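Local coordinates for site-specific recombinase, resolvase family protein (Streptococcus pneumoniae, PDB 3GUV), which probably cuts and rejoins DNA at specific sites, as a member of the resolvase family of site-specific recombinases, at residues L108-E112 with D113-S117; E138-R141 with I142-M145. All blocks are in the same frame, centred on the assembly; numbering follows the deposited sequence.

Interactions 1 and 2 follow one another along the chain, and their nature differs. Residues 108-117 form a beta hairpin at one edge of the five-stranded sheet, part of the compact N-terminal resolvase domain, whereas residues 138-145 are two successive turns of the long helix 124-151 that runs out from it. Their centres lie 31 Å apart and their nearest atoms about 20 Å, so neither touches the other. What they share is the dimer: the second subunit packs its own long helix, through Ser127 and Ala131, on the hairpin of interaction 1, while the helix of interaction 2 reaches Arg86, Arg89 and Ile56 of that subunit.

Interaction 1: residues L108-E112 with D113-S117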
ATOM      1  N   LEU A 108      -6.969 -14.417   1.366  1.00 27.25           N
ATOM      2  CA  LEU A 108      -7.630 -13.326   2.071  1.00 26.65           C
ATOM      3  C   LEU A 108      -8.729 -12.712   1.222  1.00 26.11           C
ATOM      4  O   LEU A 108      -8.497 -12.394   0.035  1.00 25.75           O
ATOM      5  CB  LEU A 108      -6.632 -12.247   2.461  1.00 26.90           C
ATOM      6  CG  LEU A 108      -7.206 -11.095   3.320  1.00 27.75           C
ATOM      7  CD1 LEU A 108      -7.494 -11.566   4.784  1.00 19.99           C
ATOM      8  CD2 LEU A 108      -6.172  -9.928   3.264  1.00 29.08           C
ATOM      9  N   ILE A 109      -9.906 -12.582   1.839  1.00 25.82           N
ATOM     10  CA  ILE A 109     -11.062 -11.888   1.270  1.00 27.05           C
ATOM     11  C   ILE A 109     -11.365 -10.734   2.198  1.00 27.95           C
ATOM     12  O   ILE A 109     -11.411 -10.910   3.423  1.00 28.74           O
ATOM     13  CB  ILE A 109     -12.306 -12.812   1.067  1.00 26.85           C
ATOM     14  CG1 ILE A 109     -11.952 -13.954   0.111  1.00 26.79           C
ATOM     15  CG2 ILE A 109     -13.525 -12.011   0.485  1.00 26.36           C
ATOM     16  CD1 ILE A 109     -13.124 -14.931  -0.224  1.00 23.46           C
ATOM     17  N   CYS A 110     -11.415  -9.537   1.608  1.00 28.81           N
ATOM     18  CA  CYS A 110     -11.839  -8.303   2.247  1.00 28.94           C
ATOM     19  C   CYS A 110     -13.183  -8.039   1.681  1.00 29.92           C
ATOM     20  O   CYS A 110     -13.321  -7.691   0.509  1.00 29.28           O
ATOM     21  CB  CYS A 110     -10.929  -7.141   1.899  1.00 29.64           C
ATOM     22  SG  CYS A 110      -9.229  -7.487   2.292  1.00 33.35           S
ATOM     23  N   VAL A 111     -14.179  -8.234   2.519  1.00 30.11           N
ATOM     24  CA  VAL A 111     -15.548  -8.116   2.128  1.00 31.23           C
ATOM     25  C   VAL A 111     -15.925  -6.714   1.607  1.00 33.38           C
ATOM     26  O   VAL A 111     -16.527  -6.599   0.540  1.00 34.04           O
ATOM     27  CB  VAL A 111     -16.470  -8.569   3.303  1.00 30.39           C
ATOM     28  CG1 VAL A 111     -17.870  -8.137   3.085  1.00 30.18           C
ATOM     29  CG2 VAL A 111     -16.369 -10.111   3.465  1.00 29.19           C
ATOM     30  N   GLU A 112     -15.588  -5.654   2.325  1.00 35.51           N
ATOM     31  CA  GLU A 112     -16.006  -4.330   1.866  1.00 37.49           C
ATOM     32  C   GLU A 112     -15.177  -3.866   0.659  1.00 38.47           C
ATOM     33  O   GLU A 112     -15.736  -3.327  -0.295  1.00 39.87           O
ATOM     34  CB  GLU A 112     -15.932  -3.292   2.980  1.00 37.69           C
ATOM     35  CG  GLU A 112     -16.832  -2.088   2.661  1.00 40.67           C
ATOM     36  CD  GLU A 112     -16.529  -0.856   3.479  1.00 44.73           C
ATOM     37  OE1 GLU A 112     -17.516  -0.179   3.883  1.00 46.89           O
ATOM     38  OE2 GLU A 112     -15.323  -0.567   3.714  1.00 46.15           O
ATOM     39  N   ASP A 113     -13.863  -4.105   0.689  1.00 39.34           N
ATOM     40  CA  ASP A 113     -12.967  -3.685  -0.411  1.00 40.03           C
ATOM     41  C   ASP A 113     -13.178  -4.494  -1.700  1.00 40.09           C
ATOM     42  O   ASP A 113     -12.736  -4.081  -2.769  1.00 40.82           O
ATOM     43  CB  ASP A 113     -11.504  -3.809   0.007  1.00 40.06           C
ATOM     44  CG  ASP A 113     -11.181  -3.040   1.302  1.00 42.66           C
ATOM     45  OD1 ASP A 113     -11.790  -1.963   1.513  1.00 46.41           O
ATOM     46  OD2 ASP A 113     -10.311  -3.497   2.103  1.00 43.76           O
ATOM     47  N   GLY A 114     -13.848  -5.640  -1.607  1.00 39.37           N
ATOM     48  CA  GLY A 114     -13.998  -6.542  -2.746  1.00 38.82           C
ATOM     49  C   GLY A 114     -12.707  -7.218  -3.219  1.00 38.44           C
ATOM     50  O   GLY A 114     -12.616  -7.623  -4.376  1.00 38.94           O
ATOM     51  N   ILE A 115     -11.717  -7.328  -2.339  1.00 37.57           N
ATOM     52  CA  ILE A 115     -10.407  -7.862  -2.685  1.00 37.01           C
ATOM     53  C   ILE A 115     -10.404  -9.345  -2.315  1.00 36.70           C
ATOM     54  O   ILE A 115     -10.887  -9.717  -1.257  1.00 35.26           O
ATOM     55  CB  ILE A 115      -9.267  -7.169  -1.884  1.00 37.27           C
ATOM     56  CG1 ILE A 115      -9.004  -5.728  -2.364  1.00 37.34           C
ATOM     57  CG2 ILE A 115      -7.997  -7.981  -1.988  1.00 38.06           C
ATOM     58  CD1 ILE A 115      -7.967  -4.960  -1.483  1.00 36.58           C
ATOM     59  N   ASP A 116      -9.884 -10.174  -3.213  1.00 35.91           N
ATOM     60  CA  ASP A 116      -9.783 -11.615  -3.005  1.00 36.31           C
ATOM     61  C   ASP A 116      -8.419 -12.023  -3.568  1.00 36.10           C
ATOM     62  O   ASP A 116      -8.209 -11.980  -4.805  1.00 36.32           O
ATOM     63  CB  ASP A 116     -10.939 -12.330  -3.731  1.00 36.33           C
ATOM     64  CG  ASP A 116     -10.809 -13.856  -3.733  1.00 38.57           C
ATOM     65  OD1 ASP A 116      -9.729 -14.407  -3.390  1.00 37.20           O
ATOM     66  OD2 ASP A 116     -11.819 -14.515  -4.089  1.00 41.47           O
ATOM     67  N   SER A 117      -7.487 -12.365  -2.674  1.00 35.51           N
ATOM     68  CA  SER A 117      -6.132 -12.677  -3.070  1.00 35.05           C
ATOM     69  C   SER A 117      -5.974 -13.971  -3.917  1.00 36.56           C
ATOM     70  O   SER A 117      -4.972 -14.120  -4.601  1.00 37.47           O
ATOM     71  CB  SER A 117      -5.203 -12.694  -1.852  1.00 34.90           C
ATOM     72  OG  SER A 117      -5.422 -13.806  -1.002  1.00 32.10           O
TER
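Leu108 and Ser117 meet at the open end of this hairpin, where two bonds join them. Leu108 N donates its hydrogen to Ser117 OG at 2.9 Å in an almost straight line (177°), and Ser117 N returns a bond to Leu108 O. The hydroxyl reaches that N-H because chi1 is 71°, which sets OG between the backbone N and the carbonyl carbon; Asn107 OD1 is its other partner. This end is tightly packed, with Leu98 and Met101 of helix 91-103 and Val81 of the neighbouring strand against Leu108. Further along, Cys110 N bonds to Ile115 O (2.9 Å). On one face of the sheet Cys110 CB packs 4.1 Å from Ile115 CB. On the other, Ile109 and Asp116 extend together, flank to flank, with Ile109 CG1 4.0 Å from Asp116 CG; the carboxylate turns to Ser118 OG. Strands 107-110 and 115-116 are thus an antiparallel hairpin, and the turn closes in a G1 beta bulge: Cys110 is opposed by two residues, Gly114 and Ile115, with Gly114 taking the positive phi of that bulge. Here the grip slackens: Ile115 N to Cys110 O is 3.3 Å and bent to 137°. Glu112, at the exposed turn, has its OE2 4.4 Å from Asp113 OD1, like charges that may disfavour each other, whereas Asp113 OD2 lies 3.7 Å from Cys110 CB and accepts a bond from Leu84 N.

Interaction 2: residues E138-R141 with I142-M145; sequences ENIR and IQTM
Thr144 turns its hydroxyl back onto the preceding turn of the helix, where OG1 donates to Ile140 O at 3.0 Å. A chi1 of -51° sets OG1 beside its own backbone N, from where it reaches the carbonyl that the amide also uses: Thr144 N bonds Ile140 O at 2.9 Å. The two donors approach differently, the amide tilted 18° from the carbonyl plane and the hydroxyl well above it. Ile140 and Gln143 cross at a slant, the isoleucine methyl CD1 coming to 3.8 Å from Gln143 OE1. Gln143 runs extended beyond CG, and its CG passes 3.2 Å from Asn139 O, the carbonyl that also receives Gln143 N. Ile142 comes close to the carbonyl one turn back in similar fashion: CG1, beside the backbone N, is 3.4 Å from Glu138 O, which accepts Ile142 N. Met145 N completes the run of i to i+4 alpha-helical bonds by donating to Arg141 O at 2.8 Å. This surface portion of helix 124-151 lies against the second subunit. Glu138 forms a salt bridge with Arg86 of the second subunit, Asn139 ND2 bonds to Arg89 O of that subunit, and Ile142 packs on its Ile56. With its centre about 25 Å from the centre of its own chain, the contact thus meets connecting segments of the partner: Ile56 lies between strand 41-48 and helix 60-70 of the second subunit, Arg86 and Arg89 between its strand 78-81 and helix 91-103.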
ATOM      1  N   GLU A 138      11.577   3.116   3.477  1.00 34.91           N
ATOM      2  CA  GLU A 138      12.391   4.253   3.125  1.00 36.03           C
ATOM      3  C   GLU A 138      12.008   5.530   3.872  1.00 35.80           C
ATOM      4  O   GLU A 138      12.873   6.277   4.278  1.00 35.84           O
ATOM      5  CB  GLU A 138      12.325   4.527   1.641  1.00 36.45           C
ATOM      6  CG  GLU A 138      13.439   5.403   1.232  1.00 40.85           C
ATOM      7  CD  GLU A 138      13.627   5.453  -0.237  1.00 45.81           C
ATOM      8  OE1 GLU A 138      12.678   5.111  -0.990  1.00 49.37           O
ATOM      9  OE2 GLU A 138      14.738   5.844  -0.635  1.00 47.98           O
ATOM     10  N   ASN A 139      10.719   5.781   4.064  1.00 35.21           N
ATOM     11  CA  ASN A 139      10.310   6.804   5.003  1.00 35.24           C
ATOM     12  C   ASN A 139      10.918   6.648   6.399  1.00 35.03           C
ATOM     13  O   ASN A 139      11.294   7.641   7.009  1.00 35.68           O
ATOM     14  CB  ASN A 139       8.790   6.896   5.078  1.00 35.27           C
ATOM     15  CG  ASN A 139       8.209   7.545   3.850  1.00 36.28           C
ATOM     16  OD1 ASN A 139       8.917   8.222   3.107  1.00 38.31           O
ATOM     17  ND2 ASN A 139       6.932   7.337   3.617  1.00 36.62           N
ATOM     18  N   ILE A 140      11.023   5.427   6.891  1.00 35.44           N
ATOM     19  CA  ILE A 140      11.623   5.156   8.218  1.00 35.84           C
ATOM     20  C   ILE A 140      13.136   5.467   8.223  1.00 36.08           C
ATOM     21  O   ILE A 140      13.631   6.128   9.148  1.00 35.43           O
ATOM     22  CB  ILE A 140      11.334   3.687   8.714  1.00 35.81           C
ATOM     23  CG1 ILE A 140       9.874   3.540   9.215  1.00 36.64           C
ATOM     24  CG2 ILE A 140      12.324   3.252   9.811  1.00 35.33           C
ATOM     25  CD1 ILE A 140       9.587   4.200  10.563  1.00 38.24           C
ATOM     26  N   ARG A 141      13.858   4.983   7.210  1.00 36.59           N
ATOM     27  CA  ARG A 141      15.294   5.341   7.019  1.00 37.29           C
ATOM     28  C   ARG A 141      15.533   6.884   6.981  1.00 36.74           C
ATOM     29  O   ARG A 141      16.467   7.394   7.598  1.00 35.41           O
ATOM     30  CB  ARG A 141      15.871   4.663   5.746  1.00 37.64           C
ATOM     31  CG  ARG A 141      15.868   3.099   5.825  1.00 41.55           C
ATOM     32  CD  ARG A 141      16.675   2.389   4.730  1.00 45.46           C
ATOM     33  NE  ARG A 141      16.040   2.514   3.412  1.00 50.72           N
ATOM     34  CZ  ARG A 141      15.320   1.573   2.780  1.00 51.79           C
ATOM     35  NH1 ARG A 141      15.119   0.367   3.303  1.00 52.22           N
ATOM     36  NH2 ARG A 141      14.795   1.848   1.589  1.00 52.29           N
ATOM     37  N   ILE A 142      14.687   7.606   6.251  1.00 36.04           N
ATOM     38  CA  ILE A 142      14.802   9.067   6.149  1.00 36.47           C
ATOM     39  C   ILE A 142      14.574   9.736   7.514  1.00 36.78           C
ATOM     40  O   ILE A 142      15.339  10.638   7.904  1.00 36.67           O
ATOM     41  CB  ILE A 142      13.829   9.650   5.076  1.00 36.32           C
ATOM     42  CG1 ILE A 142      14.304   9.269   3.671  1.00 35.99           C
ATOM     43  CG2 ILE A 142      13.671  11.158   5.221  1.00 36.31           C
ATOM     44  CD1 ILE A 142      13.331   9.665   2.578  1.00 37.34           C
ATOM     45  N   GLN A 143      13.564   9.271   8.255  1.00 36.25           N
ATOM     46  CA  GLN A 143      13.329   9.786   9.614  1.00 36.57           C
ATOM     47  C   GLN A 143      14.516   9.470  10.544  1.00 35.20           C
ATOM     48  O   GLN A 143      14.932  10.317  11.321  1.00 34.11           O
ATOM     49  CB  GLN A 143      12.037   9.226  10.214  1.00 36.85           C
ATOM     50  CG  GLN A 143      10.775   9.661   9.475  1.00 41.15           C
ATOM     51  CD  GLN A 143       9.533   8.823   9.829  1.00 46.19           C
ATOM     52  OE1 GLN A 143       9.547   8.036  10.788  1.00 50.72           O
ATOM     53  NE2 GLN A 143       8.453   8.991   9.046  1.00 48.39           N
ATOM     54  N   THR A 144      15.052   8.253  10.472  1.00 34.75           N
ATOM     55  CA  THR A 144      16.232   7.899  11.282  1.00 34.86           C
ATOM     56  C   THR A 144      17.441   8.774  10.898  1.00 34.87           C
ATOM     57  O   THR A 144      18.122   9.275  11.768  1.00 33.64           O
ATOM     58  CB  THR A 144      16.633   6.406  11.172  1.00 35.12           C
ATOM     59  OG1 THR A 144      15.495   5.559  11.406  1.00 36.03           O
ATOM     60  CG2 THR A 144      17.729   6.073  12.180  1.00 33.58           C
ATOM     61  N   MET A 145      17.663   8.978   9.601  1.00 35.26           N
ATOM     62  CA  MET A 145      18.753   9.824   9.146  1.00 36.69           C
ATOM     63  C   MET A 145      18.610  11.283   9.659  1.00 37.88           C
ATOM     64  O   MET A 145      19.581  11.862  10.173  1.00 37.25           O
ATOM     65  CB  MET A 145      18.865   9.776   7.624  1.00 36.75           C
ATOM     66  CG  MET A 145      20.149  10.422   7.018  1.00 37.63           C
ATOM     67  SD  MET A 145      20.151  10.324   5.198  1.00 37.66           S
ATOM     68  CE  MET A 145      19.347   8.697   5.102  1.00 32.33           C
TER